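Local coordinates for protein thymidylate synthase ThyX (Streptomyces cacaoi subsp. asoensis, PDB 4P5A) that probably catalyses the FAD-dependent reductive methylation of dUMP or UMP, taking the methyl group from methylenetetrahydrofolate, as a homotetramer, at residues E66-T71 with K222-T227; Q215-W220 with A230-G235. One frame throughout, in Å; residues are numbered along the deposited sequence. Where two conformers were deposited one is given.

Contact 1. Residues E66-T71 with K222-T227. With FAD (flavin-adenine dinucleotide), chain L.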
loop_
_atom_site.group_PDB
_atom_site.type_symbol
_atom_site.label_atom_id
_atom_site.label_comp_id
_atom_site.label_asym_id
_atom_site.label_seq_id
_atom_site.Cartn_x
_atom_site.Cartn_y
_atom_site.Cartn_z
ATOM N N GLU B 66 -9.217 -0.432 -10.692
ATOM C CA GLU B 66 -8.829 -1.373 -9.599
ATOM C C GLU B 66 -9.945 -2.329 -9.230
ATOM O O GLU B 66 -9.676 -3.241 -8.387
ATOM C CB GLU B 66 -8.467 -0.568 -8.314
ATOM C CG GLU B 66 -7.245 0.297 -8.537
ATOM C CD GLU B 66 -6.898 1.169 -7.274
ATOM O OE1 GLU B 66 -7.482 0.921 -6.183
ATOM O OE2 GLU B 66 -6.060 2.059 -7.417
ATOM N N HIS B 67 -11.154 -2.125 -9.764
ATOM C CA HIS B 67 -12.289 -2.920 -9.244
ATOM C C HIS B 67 -12.402 -4.221 -10.033
ATOM O O HIS B 67 -13.396 -4.488 -10.713
ATOM C CB HIS B 67 -13.592 -2.078 -9.269
ATOM C CG HIS B 67 -13.452 -0.909 -8.354
ATOM N ND1 HIS B 67 -13.895 -0.923 -7.043
ATOM C CD2 HIS B 67 -12.867 0.288 -8.532
ATOM C CE1 HIS B 67 -13.578 0.206 -6.437
ATOM N NE2 HIS B 67 -12.971 0.972 -7.310
ATOM N N ASN B 68 -11.353 -5.059 -9.959
ATOM C CA ASN B 68 -11.310 -6.320 -10.663
ATOM C C ASN B 68 -10.192 -7.135 -10.137
ATOM O O ASN B 68 -9.415 -6.592 -9.327
ATOM C CB ASN B 68 -11.131 -6.112 -12.196
ATOM C CG ASN B 68 -10.019 -5.109 -12.531
ATOM O OD1 ASN B 68 -10.241 -3.925 -13.015
ATOM N ND2 ASN B 68 -8.896 -5.519 -12.288
ATOM N N SER B 69 -9.989 -8.334 -10.643
ATOM C CA SER B 69 -8.860 -9.132 -10.153
ATOM C C SER B 69 -8.421 -10.128 -11.220
ATOM O O SER B 69 -9.286 -10.640 -11.999
ATOM C CB SER B 69 -9.307 -9.859 -8.912
ATOM O OG SER B 69 -8.272 -10.646 -8.394
ATOM N N MET B 70 -7.143 -10.416 -11.234
ATOM C CA MET B 70 -6.639 -11.480 -12.104
ATOM C C MET B 70 -5.634 -12.284 -11.316
ATOM O O MET B 70 -4.789 -11.660 -10.636
ATOM C CB MET B 70 -5.901 -10.855 -13.300
ATOM C CG MET B 70 -6.940 -10.329 -14.379
ATOM S SD MET B 70 -6.022 -9.218 -15.542
ATOM C CE MET B 70 -5.842 -7.610 -14.578
ATOM N N THR B 71 -5.649 -13.595 -11.441
ATOM C CA THR B 71 -4.605 -14.363 -10.655
ATOM C C THR B 71 -3.822 -15.187 -11.646
ATOM O O THR B 71 -4.412 -15.930 -12.440
ATOM C CB THR B 71 -5.277 -15.320 -9.690
ATOM O OG1 THR B 71 -6.015 -14.563 -8.648
ATOM C CG2 THR B 71 -4.287 -16.314 -9.003
ATOM N N LYS B 222 -7.248 -10.153 -23.612
ATOM C CA LYS B 222 -8.497 -10.912 -23.887
ATOM C C LYS B 222 -9.559 -10.612 -22.911
ATOM O O LYS B 222 -10.748 -10.625 -23.294
ATOM C CB LYS B 222 -8.207 -12.450 -23.895
ATOM C CG LYS B 222 -7.383 -12.837 -24.981
ATOM C CD LYS B 222 -6.834 -14.309 -24.718
ATOM C CE LYS B 222 -5.628 -14.525 -25.660
ATOM N NZ LYS B 222 -4.859 -15.847 -25.497
ATOM N N LEU B 223 -9.211 -10.327 -21.639
ATOM C CA LEU B 223 -10.262 -10.029 -20.685
ATOM C C LEU B 223 -10.745 -8.579 -20.766
ATOM O O LEU B 223 -11.916 -8.300 -20.481
ATOM C CB LEU B 223 -9.678 -10.179 -19.239
ATOM C CG LEU B 223 -9.107 -11.563 -19.013
ATOM C CD1 LEU B 223 -8.476 -11.555 -17.522
ATOM C CD2 LEU B 223 -10.254 -12.507 -18.936
ATOM N N MET B 224 -9.821 -7.643 -21.111
ATOM C CA MET B 224 -10.176 -6.233 -21.077
ATOM C C MET B 224 -9.630 -5.561 -22.310
ATOM O O MET B 224 -8.740 -4.721 -22.246
ATOM C CB MET B 224 -9.519 -5.595 -19.824
ATOM C CG MET B 224 -10.161 -6.243 -18.475
ATOM S SD MET B 224 -9.503 -5.409 -16.958
ATOM C CE MET B 224 -10.173 -3.729 -16.969
ATOM N N PRO B 225 -10.184 -5.913 -23.446
ATOM C CA PRO B 225 -9.605 -5.400 -24.703
ATOM C C PRO B 225 -9.704 -3.906 -24.892
ATOM O O PRO B 225 -8.708 -3.339 -25.466
ATOM C CB PRO B 225 -10.406 -6.152 -25.805
ATOM C CG PRO B 225 -11.753 -6.501 -25.135
ATOM C CD PRO B 225 -11.370 -6.770 -23.650
ATOM N N VAL B 226 -10.747 -3.244 -24.418
ATOM C CA VAL B 226 -10.814 -1.797 -24.685
ATOM C C VAL B 226 -9.763 -1.095 -23.789
ATOM O O VAL B 226 -9.132 -0.117 -24.218
ATOM C CB VAL B 226 -12.249 -1.301 -24.312
ATOM C CG1 VAL B 226 -12.383 0.254 -24.400
ATOM C CG2 VAL B 226 -13.310 -2.036 -25.213
ATOM N N THR B 227 -9.696 -1.528 -22.530
ATOM C CA THR B 227 -8.648 -0.991 -21.631
ATOM C C THR B 227 -7.247 -1.200 -22.223
ATOM O O THR B 227 -6.358 -0.283 -22.153
ATOM C CB THR B 227 -8.784 -1.630 -20.197
ATOM O OG1 THR B 227 -10.049 -1.266 -19.708
ATOM C CG2 THR B 227 -7.718 -0.908 -19.233
HETATM P PA FAD L . -2.617 6.769 -3.992
HETATM O O1A FAD L . -1.668 7.462 -3.241
HETATM O O2A FAD L . -3.688 6.106 -3.235
HETATM O O5B FAD L . -1.785 5.613 -4.746
HETATM C C5B FAD L . -0.648 5.954 -5.371
HETATM C C4B FAD L . -0.376 4.989 -6.606
HETATM O O4B FAD L . -0.109 3.755 -5.884
HETATM C C3B FAD L . -1.563 4.679 -7.510
HETATM O O3B FAD L . -1.457 5.681 -8.527
HETATM C C2B FAD L . -1.237 3.308 -8.050
HETATM O O2B FAD L . -0.151 3.350 -9.040
HETATM C C1B FAD L . -0.736 2.684 -6.747
HETATM N N9A FAD L . -1.792 2.014 -5.941
HETATM C C8A FAD L . -2.075 2.235 -4.620
HETATM N N7A FAD L . -3.014 1.307 -4.240
HETATM C C5A FAD L . -3.332 0.529 -5.317
HETATM C C6A FAD L . -4.225 -0.514 -5.486
HETATM N N6A FAD L . -4.944 -1.018 -4.480
HETATM N N1A FAD L . -4.289 -1.108 -6.720
HETATM C C2A FAD L . -3.511 -0.677 -7.714
HETATM N N3A FAD L . -2.607 0.350 -7.560
HETATM C C4A FAD L . -2.530 0.986 -6.374
HETATM N N1 FAD L . -12.360 9.718 -6.573
HETATM C C2 FAD L . -13.590 9.254 -6.548
HETATM O O2 FAD L . -13.914 8.349 -5.760
HETATM N N3 FAD L . -14.557 9.731 -7.449
HETATM C C4 FAD L . -14.253 10.671 -8.398
HETATM O O4 FAD L . -15.141 11.060 -9.201
HETATM C C4X FAD L . -12.929 11.190 -8.443
HETATM N N5 FAD L . -12.581 12.123 -9.377
HETATM C C5X FAD L . -11.321 12.732 -9.270
HETATM C C6 FAD L . -10.974 13.857 -10.104
HETATM C C7 FAD L . -9.698 14.439 -9.913
HETATM C C7M FAD L . -9.379 15.643 -10.880
HETATM C C8 FAD L . -8.768 14.007 -8.951
HETATM C C8M FAD L . -7.333 14.557 -8.711
HETATM C C9 FAD L . -9.134 12.924 -8.144
HETATM C C9A FAD L . -10.363 12.294 -8.325
HETATM N N10 FAD L . -10.723 11.235 -7.438
HETATM C C10 FAD L . -11.977 10.723 -7.514
HETATM C "C1'" FAD L . -9.759 10.655 -6.468
HETATM C "C2'" FAD L . -8.853 9.634 -7.287
HETATM O "O2'" FAD L . -9.605 8.510 -7.829
HETATM C "C3'" FAD L . -7.796 9.048 -6.357
HETATM O "O3'" FAD L . -8.441 8.467 -5.225
HETATM C "C4'" FAD L . -6.799 10.130 -5.854
HETATM O "O4'" FAD L . -6.429 10.949 -6.941
HETATM C "C5'" FAD L . -5.541 9.490 -5.306
HETATM O "O5'" FAD L . -4.802 8.960 -6.478
HETATM P P FAD L . -4.077 7.528 -6.375
HETATM O O1P FAD L . -5.023 6.443 -6.120
HETATM O O2P FAD L . -3.398 7.430 -7.728
HETATM O O3P FAD L . -3.057 7.746 -5.178
#
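Glu66 lays its carboxylate flat over one face of the FAD adenine, with Glu66 CD 3.5 Å from FAD N1A. The extended side chain (chi2 177°) carries the group there; OE1 bonds to Ser91 of the second subunit, while OE2 forms salt bridges with Arg184 of its own chain and with Arg88 of the third subunit. Shortened to alanine, this position would probably leave the adenine face uncovered and both arginines without their carboxylate mate. After the inverse gamma turn centred on His67, Asn68 faces 222-227, its amide lying beside Asn182 and near the terminal methyl of Met224. Met70, on the strand beginning at Ser69, turns to the same helical side. Its CG lies 3.7 Å from CD1 of Leu223 and its SD 3.9 Å from the same methyl, the side chains running opposite ways. A bend at chi3 (-78°) turns CE away from Leu223, leaving CG and SD to touch. Flexible methionines suit this seam, where Met224 separates two helices and also reaches Val26 and Ala183. With no hydrogen bond between the segments, their direct contact is modest apolar packing, 148 Å² in all, whereas Glu66 works through charge and hydrogen bonds.

Contact 2. Residues Q215-W220 with A230-G235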
loop_
_atom_site.group_PDB
_atom_site.type_symbol
_atom_site.label_atom_id
_atom_site.label_comp_id
_atom_site.label_asym_id
_atom_site.label_seq_id
_atom_site.Cartn_x
_atom_site.Cartn_y
_atom_site.Cartn_z
ATOM N N GLN B 215 3.381 -12.238 -21.391
ATOM C CA GLN B 215 2.354 -13.259 -21.330
ATOM C C GLN B 215 1.168 -12.793 -20.494
ATOM O O GLN B 215 0.034 -13.166 -20.767
ATOM C CB GLN B 215 2.946 -14.572 -20.797
ATOM C CG GLN B 215 4.004 -15.208 -21.754
ATOM C CD GLN B 215 4.548 -16.510 -21.103
ATOM O OE1 GLN B 215 3.784 -17.427 -20.760
ATOM N NE2 GLN B 215 5.827 -16.529 -20.827
ATOM N N MET B 216 1.464 -12.054 -19.414
ATOM C CA MET B 216 0.383 -11.529 -18.625
ATOM C C MET B 216 -0.431 -10.613 -19.515
ATOM O O MET B 216 -1.649 -10.537 -19.432
ATOM C CB MET B 216 0.954 -10.728 -17.410
ATOM C CG MET B 216 1.410 -11.736 -16.369
ATOM S SD MET B 216 2.198 -10.743 -15.040
ATOM C CE MET B 216 2.489 -12.018 -13.787
ATOM N N GLU B 217 0.240 -9.738 -20.234
ATOM C CA GLU B 217 -0.477 -8.748 -21.082
ATOM C C GLU B 217 -1.359 -9.392 -22.137
ATOM O O GLU B 217 -2.465 -8.917 -22.400
ATOM C CB GLU B 217 0.567 -7.807 -21.749
ATOM C CG GLU B 217 -0.125 -6.679 -22.546
ATOM C CD GLU B 217 0.821 -5.539 -22.962
ATOM O OE1 GLU B 217 2.026 -5.533 -22.573
ATOM O OE2 GLU B 217 0.318 -4.624 -23.640
ATOM N N THR B 218 -0.825 -10.418 -22.761
ATOM C CA THR B 218 -1.601 -11.166 -23.780
ATOM C C THR B 218 -2.873 -11.759 -23.158
ATOM O O THR B 218 -3.996 -11.619 -23.746
ATOM C CB THR B 218 -0.725 -12.301 -24.339
ATOM O OG1 THR B 218 0.345 -11.717 -25.102
ATOM C CG2 THR B 218 -1.649 -13.241 -25.274
ATOM N N ALA B 219 -2.758 -12.304 -21.958
ATOM C CA ALA B 219 -3.961 -12.799 -21.258
ATOM C C ALA B 219 -4.925 -11.667 -20.910
ATOM O O ALA B 219 -6.124 -11.727 -21.101
ATOM C CB ALA B 219 -3.604 -13.622 -19.978
ATOM N N TRP B 220 -4.407 -10.592 -20.331
ATOM C CA TRP B 220 -5.238 -9.483 -19.898
ATOM C C TRP B 220 -5.959 -8.835 -21.123
ATOM O O TRP B 220 -7.095 -8.404 -21.031
ATOM C CB TRP B 220 -4.339 -8.439 -19.246
ATOM C CG TRP B 220 -4.991 -7.094 -18.929
ATOM C CD1 TRP B 220 -6.145 -6.859 -18.220
ATOM C CD2 TRP B 220 -4.517 -5.820 -19.364
ATOM N NE1 TRP B 220 -6.343 -5.499 -18.121
ATOM C CE2 TRP B 220 -5.383 -4.834 -18.812
ATOM C CE3 TRP B 220 -3.385 -5.388 -20.103
ATOM C CZ2 TRP B 220 -5.210 -3.469 -19.064
ATOM C CZ3 TRP B 220 -3.209 -4.080 -20.303
ATOM C CH2 TRP B 220 -4.106 -3.114 -19.790
ATOM N N ALA B 230 -6.633 1.174 -25.018
ATOM C CA ALA B 230 -6.424 2.560 -24.500
ATOM C C ALA B 230 -5.047 2.705 -23.808
ATOM O O ALA B 230 -4.386 3.722 -23.937
ATOM C CB ALA B 230 -7.565 2.934 -23.452
ATOM N N PHE B 231 -4.637 1.693 -23.020
ATOM C CA PHE B 231 -3.348 1.773 -22.342
ATOM C C PHE B 231 -2.245 1.995 -23.376
ATOM O O PHE B 231 -1.360 2.807 -23.174
ATOM C CB PHE B 231 -3.116 0.423 -21.714
ATOM C CG PHE B 231 -1.755 0.286 -20.992
ATOM C CD1 PHE B 231 -0.885 -0.774 -21.383
ATOM C CD2 PHE B 231 -1.400 1.190 -19.933
ATOM C CE1 PHE B 231 0.386 -0.985 -20.739
ATOM C CE2 PHE B 231 -0.122 0.996 -19.335
ATOM C CZ PHE B 231 0.739 -0.054 -19.709
ATOM N N THR B 232 -2.284 1.234 -24.470
ATOM C CA THR B 232 -1.214 1.412 -25.474
ATOM C C THR B 232 -1.359 2.711 -26.240
ATOM O O THR B 232 -0.340 3.405 -26.457
ATOM C CB THR B 232 -1.130 0.179 -26.381
ATOM O OG1 THR B 232 -0.491 -0.858 -25.620
ATOM C CG2 THR B 232 -0.162 0.395 -27.581
ATOM N N ALA B 233 -2.568 3.121 -26.483
ATOM C CA ALA B 233 -2.832 4.402 -27.236
ATOM C C ALA B 233 -2.280 5.589 -26.496
ATOM O O ALA B 233 -1.841 6.599 -27.151
ATOM C CB ALA B 233 -4.292 4.607 -27.421
ATOM N N PHE B 234 -2.331 5.539 -25.159
ATOM C CA PHE B 234 -1.834 6.674 -24.391
ATOM C C PHE B 234 -0.395 6.617 -23.880
ATOM O O PHE B 234 -0.033 7.393 -22.970
ATOM C CB PHE B 234 -2.825 7.035 -23.326
ATOM C CG PHE B 234 -4.104 7.663 -23.944
ATOM C CD1 PHE B 234 -4.048 8.989 -24.515
ATOM C CD2 PHE B 234 -5.254 6.893 -24.100
ATOM C CE1 PHE B 234 -5.177 9.572 -25.132
ATOM C CE2 PHE B 234 -6.414 7.451 -24.639
ATOM C CZ PHE B 234 -6.389 8.779 -25.207
ATOM N N GLY B 235 0.399 5.710 -24.456
ATOM C CA GLY B 235 1.840 5.701 -24.181
ATOM C C GLY B 235 2.262 4.682 -23.143
ATOM O O GLY B 235 3.386 4.739 -22.704
#
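An offset edge-to-face aromatic pair joins the two C-terminal helices, 207-223 and 225-233, separated by a single residue. Trp220 sends the edge of its six-membered ring toward the face of Phe231; the centroids stand 6.0 Å apart and the planes are inclined at 73°. The approach is displaced from the ring centre: CH2 of Trp220 meets CB of Phe231 at 4.1 Å, near the indole plane, and CZ3 of Trp220 is 4.2 Å from CD1 of Phe231. Both rings leave their helices with CG opposite the backbone N (chi1 170° for Trp220 and 177° for Phe231), which throws them across the gap between backbones whose nearest CA atoms, those of Glu217 and Phe231, are still 11.0 Å apart. Large aromatic side chains suit this wide spacing, each covering part of the gap, and His228 adds a third ring against the indole. One turn before Trp220, Glu217 also points across. Its OE2 is 4.3 Å from OG1 of Thr232, too far for a direct bond, and Arg236 makes the link, its NH1 forming a salt bridge with that OE2 and a hydrogen bond with Thr232 OG1. His228 NE2 bonds to the same carboxylate oxygen. Gly235, at positive phi, closes the second helix as the C-prime residue of a Schellman motif: its N is 3.1 Å from Thr232 O, and Arg236 N bonds to Phe231 O. A beta carbon there would collide with the carbonyl oxygen of Phe234. Helix 183-193 lies against both aromatics, Met187 touching Trp220 and Phe231 alike, while strand 69-77 meets the first helix through Phe72 and Met70, and helix 48-58 receives Ala230 and Phe234.

Contacts 1 and 2 share the helices 207-223 and 225-233, and their centres lie 10 Å apart. Trp220 is the joint between them: its CD1 packs 3.6 Å from SD of Met70, and its CZ2 is likewise 3.6 Å from CG2 of Thr227. One indole thus lies against both segments of contact 1 while its outer edge serves contact 2. Contact 1 includes an FAD-binding residue itself, whereas contact 2 holds no residue of the FAD site and lies farther from the cofactor, the Phe231 side chain being, at the nearest atoms, about 11 Å from a bound FAD and about 7 Å from the side chain of His188. Helix 183-193, which carries FAD-binding Arg184 and His188, packs against both contacts.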